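Local coordinates for protein DNA ligase (Alteromonas mediterranea, PDB 6GDR) that probably seals nicks in duplex DNA as a minimal ATP-dependent ligase of the Lig E type, passing through adenylated intermediates, at residues G10-K15 with D205-V210; E28-E33 with V164-L169; F133-A138 with L146-N151. All blocks are in the same frame, centred on the assembly; numbering follows the deposited sequence. Where two conformers were deposited one is given.

Contact 1: G10-K15 with D205-V210; sequences GLQLAK and DKLIKV. Unlike the reference sequence in segment 205-210: Ile208 (reference Leu). With AMP (adenosine monophosphate), chain G; nucleotides of chain A.
Two flat groups lie at this contact. Leu207 covers one flat side of the Gln12 amide, its CB 4.1 Å from Gln12 CD, while Lys206 CB lies off the nitrogen end, 3.8 Å from Gln12 NE2. The carboxylate of Asp205 has Lys15 CE above its plane, 3.3 Å from Asp205 OD1. Both segments belong to the nucleotidyltransferase domain of the ligase. Residues 10-15 lead into the short edge strand 15-16, which runs parallel to strand 207-210. Lys15 N donates to Leu207 O in the carbonyl plane at 3.0 Å. Lys15 O receives Lys209 N at 2.6 Å, a short bond with the donor tilted from the carbonyl plane. Lys15 thus spans Ile208 with both of its backbone polar atoms.

The methyl of Ala14 packs on the side chains of both Leu207 and Lys209, with Ala14 CB 3.7 Å from Lys209 CB. The chain of Lys15 starts extended (chi1 -178°) and then bends repeatedly, which takes it past Asp205 toward the phosphate of DG5 of chain A. The exact place of its amine is doubtful. The sequence around Lys209 is consistent with ligase motif V. Lys209 CG stands opposite its own backbone N (chi1 172°), and the chain bends once before Lys209 NZ donates to AMP O2P at 2.6 Å.

Contact 2: E28-E33 with V164-L169; sequences EYWVSE and VSQFTL. With AMP (adenosine monophosphate), chain G.
This is a backbone pairing at a sheet edge: the loop after strand 161-163 docks antiparallel on the outer strand 29-34. Val31 and Phe167 form a single hydrogen-bonded pair. Val31 N reaches Phe167 O at 2.8 Å, and Phe167 N returns the bond to Val31 O. The Phe167 ring folds back under this pair because its CG stands between backbone N and carbonyl carbon (chi1 54°). Val31 CB sits over the ring face in a CH-pi contact, 4.0 Å from the ring centroid, and Val31 O lies above the same face nearer the rim. Leu169 CD1 meets Val31 CG1 at 3.8 Å.

The strand leads into Lys34, which begins the Lys-x-Asp-Gly signature (motif I) of the nucleotidyltransferase family. Glu33 O lies 2.9 Å from AMP N6, and Val164 CG1 also borders that amino group.

Trp30 turns the edge of its ring to the loop, with Phe167 O near the ring plane and 3.3 Å from Trp30 CE3. Trp30 NE1 is hydrogen-bonded to Asp143 OD1. Gln166 bends back at chi2 (-79°), bringing OE1 to Trp30 CB. A water sits among Trp30 O, Ser32 OG and Gln166 OE1. A second water takes the N-H of Leu169 and donates to Tyr29 O.

Contact 3: F133-A138 with L146-N151; sequences FDMPVA and LNMLNN. With AMP (adenosine monophosphate), chain G.
Strand 129-134 ends in a classic beta bulge, where Phe133 and Asp134 both face Asp71. The chain turns away through an inverse gamma turn centred on Pro136. Helix 142-154 passes close by, with Asp134 CA and Leu146 CA 6.8 Å apart. Leu149, Met135 and Met148 bridge the gap. Met135 and Leu149 lie alongside, running opposite ways, with Met135 CG 3.5 Å from Leu149 CD2. The other branch of Leu149 reaches the strand backbone, its CD1 3.8 Å from Asp134 N. Met135 bends at its last torsion (chi3 66°), which carries its methyl to that of Met148, CE to CE 3.8 Å; the two methionine chains are roughly perpendicular.

Asp134 sets out away from residues 146-151, but its carboxylate reaches the start of the same helix. OD1 accepts Met135 N at 2.6 Å from above the carboxylate plane and forms a salt bridge with Arg145. Phe133 turns toward the nucleotide. One ring face lies against the adenine, with AMP N3 4.0 Å above the ring centre, and Phe133 CZ is 3.4 Å from AMP O2'. The packing joins strand and helix of a beta-alpha-beta unit, and the Phe133 placement is consistent with the aromatic of ligase motif IIIa.

Overall arrangement
All three contacts meet the AMP site from different parts of one domain. Contacts 1 and 2 serve the same four-stranded sheet, at its two outer strands, 15-16 and 29-34. Both rely on backbone hydrogen bonds, parallel in contact 1 and antiparallel in contact 2. They join where Tyr29 OH meets Asp205 O. Contact 3 belongs to the other sheet of the domain and is buried and apolar; the first two are only partly buried. Leu146 packs on Trp30 and Gln166, tying contact 3 to contact 2. The chemistry follows position: contact 1 brings Lys209 to the AMP phosphate, contact 2 borders the adenine amino group, and contact 3 covers an adenine face.

Contact 1: G10-K15 with D205-V210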
# COMPACT_ATOMS: atom_id res chain seq x y z
N GLY D 10 -18.12 5.18 1.15
CA GLY D 10 -16.81 4.84 1.66
C GLY D 10 -15.97 4.05 0.68
O GLY D 10 -16.48 3.42 -0.25
N LEU D 11 -14.66 4.08 0.90
CA LEU D 11 -13.73 3.36 0.05
C LEU D 11 -13.73 1.87 0.39
O LEU D 11 -13.91 1.47 1.55
CB LEU D 11 -12.31 3.91 0.21
CG LEU D 11 -12.07 5.36 -0.23
CD1 LEU D 11 -10.63 5.75 0.04
CD2 LEU D 11 -12.40 5.55 -1.70
N GLN D 12 -13.54 1.05 -0.63
CA GLN D 12 -13.38 -0.39 -0.45
C GLN D 12 -11.94 -0.66 -0.03
O GLN D 12 -11.01 -0.47 -0.82
CB GLN D 12 -13.74 -1.14 -1.72
CG GLN D 12 -13.67 -2.66 -1.58
CD GLN D 12 -14.09 -3.38 -2.85
OE1 GLN D 12 -13.95 -2.86 -3.95
NE2 GLN D 12 -14.61 -4.59 -2.69
N LEU D 13 -11.75 -1.10 1.20
CA LEU D 13 -10.42 -1.42 1.71
C LEU D 13 -10.10 -2.89 1.45
O LEU D 13 -10.98 -3.71 1.18
CB LEU D 13 -10.33 -1.11 3.20
CG LEU D 13 -10.78 0.30 3.62
CD1 LEU D 13 -10.54 0.52 5.10
CD2 LEU D 13 -10.09 1.38 2.79
N ALA D 14 -8.81 -3.20 1.52
CA ALA D 14 -8.31 -4.53 1.19
C ALA D 14 -8.10 -5.35 2.46
O ALA D 14 -7.53 -4.86 3.43
CB ALA D 14 -7.00 -4.43 0.40
N LYS D 15 -8.58 -6.59 2.43
CA LYS D 15 -8.39 -7.51 3.54
C LYS D 15 -7.10 -8.29 3.36
O LYS D 15 -6.71 -8.62 2.24
CB LYS D 15 -9.57 -8.49 3.64
CG LYS D 15 -9.50 -9.48 4.80
CD LYS D 15 -10.06 -10.85 4.43
CE LYS D 15 -11.57 -10.90 4.60
NZ LYS D 15 -11.94 -11.14 6.02
N ASP D 205 -13.72 -10.41 1.34
CA ASP D 205 -12.96 -11.27 0.44
C ASP D 205 -13.03 -10.82 -1.01
O ASP D 205 -12.37 -11.43 -1.86
CB ASP D 205 -13.46 -12.71 0.56
CG ASP D 205 -13.00 -13.39 1.83
OD1 ASP D 205 -11.84 -13.16 2.24
OD2 ASP D 205 -13.79 -14.16 2.41
N LYS D 206 -13.80 -9.77 -1.32
CA LYS D 206 -13.88 -9.28 -2.69
C LYS D 206 -12.60 -8.58 -3.12
O LYS D 206 -12.33 -8.50 -4.33
CB LYS D 206 -15.07 -8.33 -2.83
CG LYS D 206 -16.37 -8.86 -2.24
CD LYS D 206 -17.52 -7.88 -2.46
CE LYS D 206 -18.66 -8.13 -1.48
NZ LYS D 206 -18.33 -7.65 -0.11
N LEU D 207 -11.81 -8.06 -2.18
CA LEU D 207 -10.58 -7.35 -2.49
C LEU D 207 -9.55 -7.70 -1.42
O LEU D 207 -9.63 -7.21 -0.30
CB LEU D 207 -10.81 -5.84 -2.54
CG LEU D 207 -9.58 -4.96 -2.78
CD1 LEU D 207 -8.91 -5.29 -4.10
CD2 LEU D 207 -9.96 -3.49 -2.73
N ILE D 208 -8.58 -8.55 -1.78
CA ILE D 208 -7.65 -9.12 -0.82
C ILE D 208 -6.25 -8.58 -1.09
O ILE D 208 -5.89 -8.25 -2.22
CB ILE D 208 -7.68 -10.66 -0.86
CG1 ILE D 208 -9.01 -11.16 -0.29
CG2 ILE D 208 -6.52 -11.27 -0.07
CD1 ILE D 208 -9.54 -12.40 -0.96
N LYS D 209 -5.46 -8.50 -0.02
CA LYS D 209 -4.14 -7.89 -0.02
C LYS D 209 -3.12 -8.95 0.37
O LYS D 209 -3.32 -9.66 1.36
CB LYS D 209 -4.12 -6.71 0.95
CG LYS D 209 -2.77 -6.07 1.23
CD LYS D 209 -2.78 -5.40 2.60
CE LYS D 209 -3.98 -4.46 2.79
NZ LYS D 209 -4.06 -3.92 4.17
N VAL D 210 -2.04 -9.06 -0.40
CA VAL D 210 -1.04 -10.10 -0.21
C VAL D 210 0.33 -9.45 -0.16
O VAL D 210 0.76 -8.82 -1.13
CB VAL D 210 -1.10 -11.16 -1.33
CG1 VAL D 210 -0.34 -12.40 -0.92
CG2 VAL D 210 -2.54 -11.50 -1.68
P AMP G . -2.88 -0.76 2.27
O1P AMP G . -1.74 -0.65 1.28
O2P AMP G . -2.82 -1.83 3.33
O5' AMP G . -4.24 -0.95 1.43
C5' AMP G . -4.17 -1.21 0.03
C4' AMP G . -3.85 0.07 -0.72
O4' AMP G . -2.93 -0.20 -1.78
C3' AMP G . -5.06 0.76 -1.34
O3' AMP G . -5.32 1.99 -0.66
C2' AMP G . -4.69 1.00 -2.79
O2' AMP G . -4.86 2.37 -3.15
C1' AMP G . -3.23 0.61 -2.92
N9 AMP G . -2.85 -0.13 -4.16
C8 AMP G . -1.62 -0.04 -4.71
N7 AMP G . -1.52 -0.80 -5.82
C5 AMP G . -2.71 -1.40 -6.00
C6 AMP G . -3.28 -2.34 -7.00
N6 AMP G . -2.52 -2.79 -8.02
N1 AMP G . -4.56 -2.74 -6.84
C2 AMP G . -5.31 -2.29 -5.81
N3 AMP G . -4.85 -1.44 -4.88
C4 AMP G . -3.59 -0.96 -4.91
P DG A 5 -15.09 -9.98 6.48
OP1 DG A 5 -15.63 -10.44 5.19
OP2 DG A 5 -13.63 -9.98 6.73
O5' DG A 5 -15.61 -8.50 6.76
C5' DG A 5 -17.00 -8.27 6.99
C4' DG A 5 -17.20 -7.10 7.94
O4' DG A 5 -16.81 -7.50 9.28
C3' DG A 5 -16.37 -5.86 7.60
O3' DG A 5 -17.22 -4.76 7.35
C2' DG A 5 -15.48 -5.64 8.84
C1' DG A 5 -16.21 -6.41 9.92
N9 DG A 5 -15.36 -6.90 11.00
C8 DG A 5 -14.17 -7.58 10.87
N7 DG A 5 -13.64 -7.91 12.02
C5 DG A 5 -14.53 -7.43 12.96
C6 DG A 5 -14.50 -7.49 14.38
O6 DG A 5 -13.63 -8.00 15.10
N1 DG A 5 -15.61 -6.88 14.95
C2 DG A 5 -16.63 -6.28 14.24
N2 DG A 5 -17.62 -5.74 14.96
N3 DG A 5 -16.67 -6.22 12.92
C4 DG A 5 -15.60 -6.81 12.35

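Contact 2: E28-E33 with V164-L169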
# COMPACT_ATOMS: atom_id res chain seq x y z
N GLU D 28 -11.35 -17.03 -9.31
CA GLU D 28 -12.44 -16.06 -9.35
C GLU D 28 -11.97 -14.63 -9.16
O GLU D 28 -12.80 -13.72 -9.03
CB GLU D 28 -13.49 -16.40 -8.28
CG GLU D 28 -13.95 -17.85 -8.29
CD GLU D 28 -14.94 -18.15 -7.19
OE1 GLU D 28 -15.43 -17.20 -6.55
OE2 GLU D 28 -15.24 -19.34 -6.96
N TYR D 29 -10.66 -14.39 -9.14
CA TYR D 29 -10.10 -13.08 -8.85
C TYR D 29 -9.23 -12.60 -10.01
O TYR D 29 -8.56 -13.39 -10.67
CB TYR D 29 -9.25 -13.10 -7.58
CG TYR D 29 -10.02 -13.36 -6.31
CD1 TYR D 29 -10.37 -14.65 -5.94
CD2 TYR D 29 -10.37 -12.32 -5.46
CE1 TYR D 29 -11.07 -14.89 -4.77
CE2 TYR D 29 -11.07 -12.55 -4.30
CZ TYR D 29 -11.42 -13.84 -3.95
OH TYR D 29 -12.11 -14.07 -2.79
N TRP D 30 -9.26 -11.29 -10.24
CA TRP D 30 -8.24 -10.64 -11.05
C TRP D 30 -7.04 -10.35 -10.16
O TRP D 30 -7.17 -9.73 -9.10
CB TRP D 30 -8.76 -9.34 -11.66
CG TRP D 30 -9.57 -9.52 -12.91
CD1 TRP D 30 -10.87 -9.14 -13.11
CD2 TRP D 30 -9.14 -10.11 -14.14
NE1 TRP D 30 -11.27 -9.46 -14.38
CE2 TRP D 30 -10.22 -10.06 -15.04
CE3 TRP D 30 -7.94 -10.69 -14.57
CZ2 TRP D 30 -10.15 -10.56 -16.33
CZ3 TRP D 30 -7.86 -11.18 -15.86
CH2 TRP D 30 -8.96 -11.11 -16.72
N VAL D 31 -5.86 -10.80 -10.59
CA VAL D 31 -4.63 -10.59 -9.85
C VAL D 31 -3.87 -9.43 -10.48
O VAL D 31 -3.89 -9.25 -11.70
CB VAL D 31 -3.76 -11.86 -9.83
CG1 VAL D 31 -2.59 -11.69 -8.86
CG2 VAL D 31 -4.60 -13.08 -9.45
N SER D 32 -3.22 -8.64 -9.64
CA SER D 32 -2.39 -7.53 -10.11
C SER D 32 -1.34 -7.24 -9.05
O SER D 32 -1.54 -7.51 -7.87
CB SER D 32 -3.23 -6.28 -10.39
OG SER D 32 -3.88 -5.82 -9.22
N GLU D 33 -0.22 -6.68 -9.51
CA GLU D 33 0.87 -6.33 -8.61
C GLU D 33 0.51 -5.07 -7.82
O GLU D 33 0.07 -4.08 -8.41
CB GLU D 33 2.16 -6.11 -9.39
CG GLU D 33 3.34 -5.65 -8.55
CD GLU D 33 4.63 -5.55 -9.36
OE1 GLU D 33 4.76 -6.29 -10.35
OE2 GLU D 33 5.50 -4.73 -8.99
N VAL D 164 -3.72 -0.48 -14.32
CA VAL D 164 -2.95 -1.57 -13.74
C VAL D 164 -3.22 -2.84 -14.52
O VAL D 164 -4.38 -3.18 -14.82
CB VAL D 164 -3.29 -1.73 -12.25
CG1 VAL D 164 -2.61 -2.97 -11.68
CG2 VAL D 164 -2.86 -0.49 -11.48
N SER D 165 -2.16 -3.56 -14.85
CA SER D 165 -2.30 -4.82 -15.58
C SER D 165 -2.95 -5.87 -14.69
O SER D 165 -2.54 -6.06 -13.54
CB SER D 165 -0.93 -5.31 -16.07
OG SER D 165 -0.31 -4.34 -16.89
N GLN D 166 -3.96 -6.54 -15.22
CA GLN D 166 -4.68 -7.58 -14.51
C GLN D 166 -4.47 -8.91 -15.22
O GLN D 166 -4.69 -9.01 -16.43
CB GLN D 166 -6.18 -7.26 -14.43
CG GLN D 166 -6.49 -5.89 -13.84
CD GLN D 166 -6.41 -5.87 -12.32
OE1 GLN D 166 -6.40 -6.92 -11.67
NE2 GLN D 166 -6.35 -4.67 -11.75
N PHE D 167 -4.04 -9.92 -14.46
CA PHE D 167 -3.81 -11.26 -14.98
C PHE D 167 -4.53 -12.26 -14.09
O PHE D 167 -5.21 -11.90 -13.13
CB PHE D 167 -2.31 -11.57 -15.07
CG PHE D 167 -1.57 -11.37 -13.78
CD1 PHE D 167 -1.40 -12.41 -12.89
CD2 PHE D 167 -1.05 -10.13 -13.45
CE1 PHE D 167 -0.73 -12.23 -11.70
CE2 PHE D 167 -0.37 -9.94 -12.27
CZ PHE D 167 -0.21 -10.99 -11.39
N THR D 168 -4.39 -13.54 -14.43
CA THR D 168 -5.08 -14.62 -13.74
C THR D 168 -4.08 -15.65 -13.22
O THR D 168 -3.09 -15.95 -13.89
CB THR D 168 -6.09 -15.31 -14.67
OG1 THR D 168 -7.01 -14.34 -15.20
CG2 THR D 168 -6.87 -16.39 -13.93
N LEU D 169 -4.35 -16.16 -12.03
CA LEU D 169 -3.63 -17.28 -11.44
C LEU D 169 -4.62 -18.39 -11.11
O LEU D 169 -5.84 -18.17 -11.07
CB LEU D 169 -2.86 -16.84 -10.19
CG LEU D 169 -1.80 -15.75 -10.39
CD1 LEU D 169 -1.28 -15.26 -9.05
CD2 LEU D 169 -0.65 -16.27 -11.25
P AMP G . -2.88 -0.76 2.27
O1P AMP G . -1.74 -0.65 1.28
O2P AMP G . -2.82 -1.83 3.33
O5' AMP G . -4.24 -0.95 1.43
C5' AMP G . -4.17 -1.21 0.03
C4' AMP G . -3.85 0.07 -0.72
O4' AMP G . -2.93 -0.20 -1.78
C3' AMP G . -5.06 0.76 -1.34
O3' AMP G . -5.32 1.99 -0.66
C2' AMP G . -4.69 1.00 -2.79
O2' AMP G . -4.86 2.37 -3.15
C1' AMP G . -3.23 0.61 -2.92
N9 AMP G . -2.85 -0.13 -4.16
C8 AMP G . -1.62 -0.04 -4.71
N7 AMP G . -1.52 -0.80 -5.82
C5 AMP G . -2.71 -1.40 -6.00
C6 AMP G . -3.28 -2.34 -7.00
N6 AMP G . -2.52 -2.79 -8.02
N1 AMP G . -4.56 -2.74 -6.84
C2 AMP G . -5.31 -2.29 -5.81
N3 AMP G . -4.85 -1.44 -4.88
C4 AMP G . -3.59 -0.96 -4.91
O HOH W 1 -7.03 -15.47 -10.75
O HOH W 2 -6.18 -7.16 -8.90

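Contact 3: F133-A138 with L146-N151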
# COMPACT_ATOMS: atom_id res chain seq x y z
N PHE D 133 -6.93 1.50 -10.99
CA PHE D 133 -7.25 0.12 -10.64
C PHE D 133 -8.72 -0.14 -10.34
O PHE D 133 -9.08 -1.31 -10.18
CB PHE D 133 -6.42 -0.33 -9.42
CG PHE D 133 -6.50 0.59 -8.24
CD1 PHE D 133 -7.59 0.55 -7.38
CD2 PHE D 133 -5.49 1.50 -7.98
CE1 PHE D 133 -7.66 1.39 -6.29
CE2 PHE D 133 -5.55 2.34 -6.89
CZ PHE D 133 -6.65 2.29 -6.04
N ASP D 134 -9.56 0.88 -10.27
CA ASP D 134 -10.98 0.64 -10.02
C ASP D 134 -11.75 1.94 -10.22
O ASP D 134 -11.17 3.03 -10.26
CB ASP D 134 -11.21 0.11 -8.60
CG ASP D 134 -12.56 -0.58 -8.45
OD1 ASP D 134 -13.31 -0.64 -9.44
OD2 ASP D 134 -12.87 -1.05 -7.33
N MET D 135 -13.07 1.80 -10.35
CA MET D 135 -13.99 2.92 -10.41
C MET D 135 -15.05 2.70 -9.34
O MET D 135 -15.58 1.58 -9.22
CB MET D 135 -14.65 3.04 -11.79
CG MET D 135 -13.67 3.24 -12.93
SD MET D 135 -14.47 3.29 -14.56
CE MET D 135 -15.43 4.80 -14.43
N PRO D 136 -15.39 3.72 -8.53
CA PRO D 136 -16.35 3.54 -7.44
C PRO D 136 -17.81 3.54 -7.91
O PRO D 136 -18.65 4.26 -7.37
CB PRO D 136 -16.05 4.73 -6.52
CG PRO D 136 -15.61 5.80 -7.45
CD PRO D 136 -14.89 5.10 -8.59
N VAL D 137 -18.10 2.73 -8.92
CA VAL D 137 -19.43 2.69 -9.51
C VAL D 137 -20.32 1.76 -8.70
O VAL D 137 -19.88 0.71 -8.22
CB VAL D 137 -19.34 2.24 -10.98
CG1 VAL D 137 -20.72 1.90 -11.54
CG2 VAL D 137 -18.69 3.33 -11.82
N ALA D 138 -21.59 2.15 -8.56
CA ALA D 138 -22.55 1.38 -7.78
C ALA D 138 -23.30 0.40 -8.68
O ALA D 138 -23.86 0.80 -9.70
CB ALA D 138 -23.54 2.31 -7.08
N LEU D 146 -13.35 -2.87 -14.93
CA LEU D 146 -12.07 -3.04 -15.60
C LEU D 146 -12.21 -2.80 -17.10
O LEU D 146 -11.42 -2.06 -17.70
CB LEU D 146 -11.51 -4.44 -15.34
CG LEU D 146 -10.22 -4.81 -16.08
CD1 LEU D 146 -9.07 -3.92 -15.65
CD2 LEU D 146 -9.88 -6.27 -15.86
N ASN D 147 -13.22 -3.41 -17.72
CA ASN D 147 -13.46 -3.20 -19.14
C ASN D 147 -13.64 -1.72 -19.45
O ASN D 147 -13.11 -1.21 -20.44
CB ASN D 147 -14.68 -4.00 -19.60
CG ASN D 147 -14.47 -5.50 -19.49
OD1 ASN D 147 -13.33 -5.97 -19.47
ND2 ASN D 147 -15.56 -6.24 -19.43
N MET D 148 -14.39 -1.01 -18.60
CA MET D 148 -14.58 0.43 -18.79
C MET D 148 -13.25 1.17 -18.69
O MET D 148 -12.98 2.08 -19.48
CB MET D 148 -15.57 0.96 -17.76
CG MET D 148 -16.99 0.45 -17.95
SD MET D 148 -18.04 0.70 -16.50
CE MET D 148 -17.85 2.46 -16.22
N LEU D 149 -12.42 0.80 -17.72
CA LEU D 149 -11.11 1.44 -17.57
C LEU D 149 -10.30 1.31 -18.85
O LEU D 149 -9.74 2.30 -19.35
CB LEU D 149 -10.35 0.82 -16.40
CG LEU D 149 -10.82 1.16 -14.98
CD1 LEU D 149 -10.04 0.35 -13.96
CD2 LEU D 149 -10.68 2.65 -14.70
N ASN D 150 -10.23 0.10 -19.41
CA ASN D 150 -9.49 -0.09 -20.65
C ASN D 150 -10.09 0.73 -21.79
O ASN D 150 -9.36 1.23 -22.65
CB ASN D 150 -9.46 -1.58 -21.01
CG ASN D 150 -8.76 -2.42 -19.97
OD1 ASN D 150 -7.83 -1.95 -19.30
ND2 ASN D 150 -9.18 -3.67 -19.82
N ASN D 151 -11.41 0.87 -21.81
CA ASN D 151 -12.05 1.70 -22.82
C ASN D 151 -11.64 3.16 -22.67
O ASN D 151 -11.39 3.85 -23.66
CB ASN D 151 -13.57 1.57 -22.74
CG ASN D 151 -14.07 0.24 -23.29
OD1 ASN D 151 -13.39 -0.41 -24.08
ND2 ASN D 151 -15.26 -0.16 -22.86
P AMP G . -2.88 -0.76 2.27
O1P AMP G . -1.74 -0.65 1.28
O2P AMP G . -2.82 -1.83 3.33
O5' AMP G . -4.24 -0.95 1.43
C5' AMP G . -4.17 -1.21 0.03
C4' AMP G . -3.85 0.07 -0.72
O4' AMP G . -2.93 -0.20 -1.78
C3' AMP G . -5.06 0.76 -1.34
O3' AMP G . -5.32 1.99 -0.66
C2' AMP G . -4.69 1.00 -2.79
O2' AMP G . -4.86 2.37 -3.15
C1' AMP G . -3.23 0.61 -2.92
N9 AMP G . -2.85 -0.13 -4.16
C8 AMP G . -1.62 -0.04 -4.71
N7 AMP G . -1.52 -0.80 -5.82
C5 AMP G . -2.71 -1.40 -6.00
C6 AMP G . -3.28 -2.34 -7.00
N6 AMP G . -2.52 -2.79 -8.02
N1 AMP G . -4.56 -2.74 -6.84
C2 AMP G . -5.31 -2.29 -5.81
N3 AMP G . -4.85 -1.44 -4.88
C4 AMP G . -3.59 -0.96 -4.91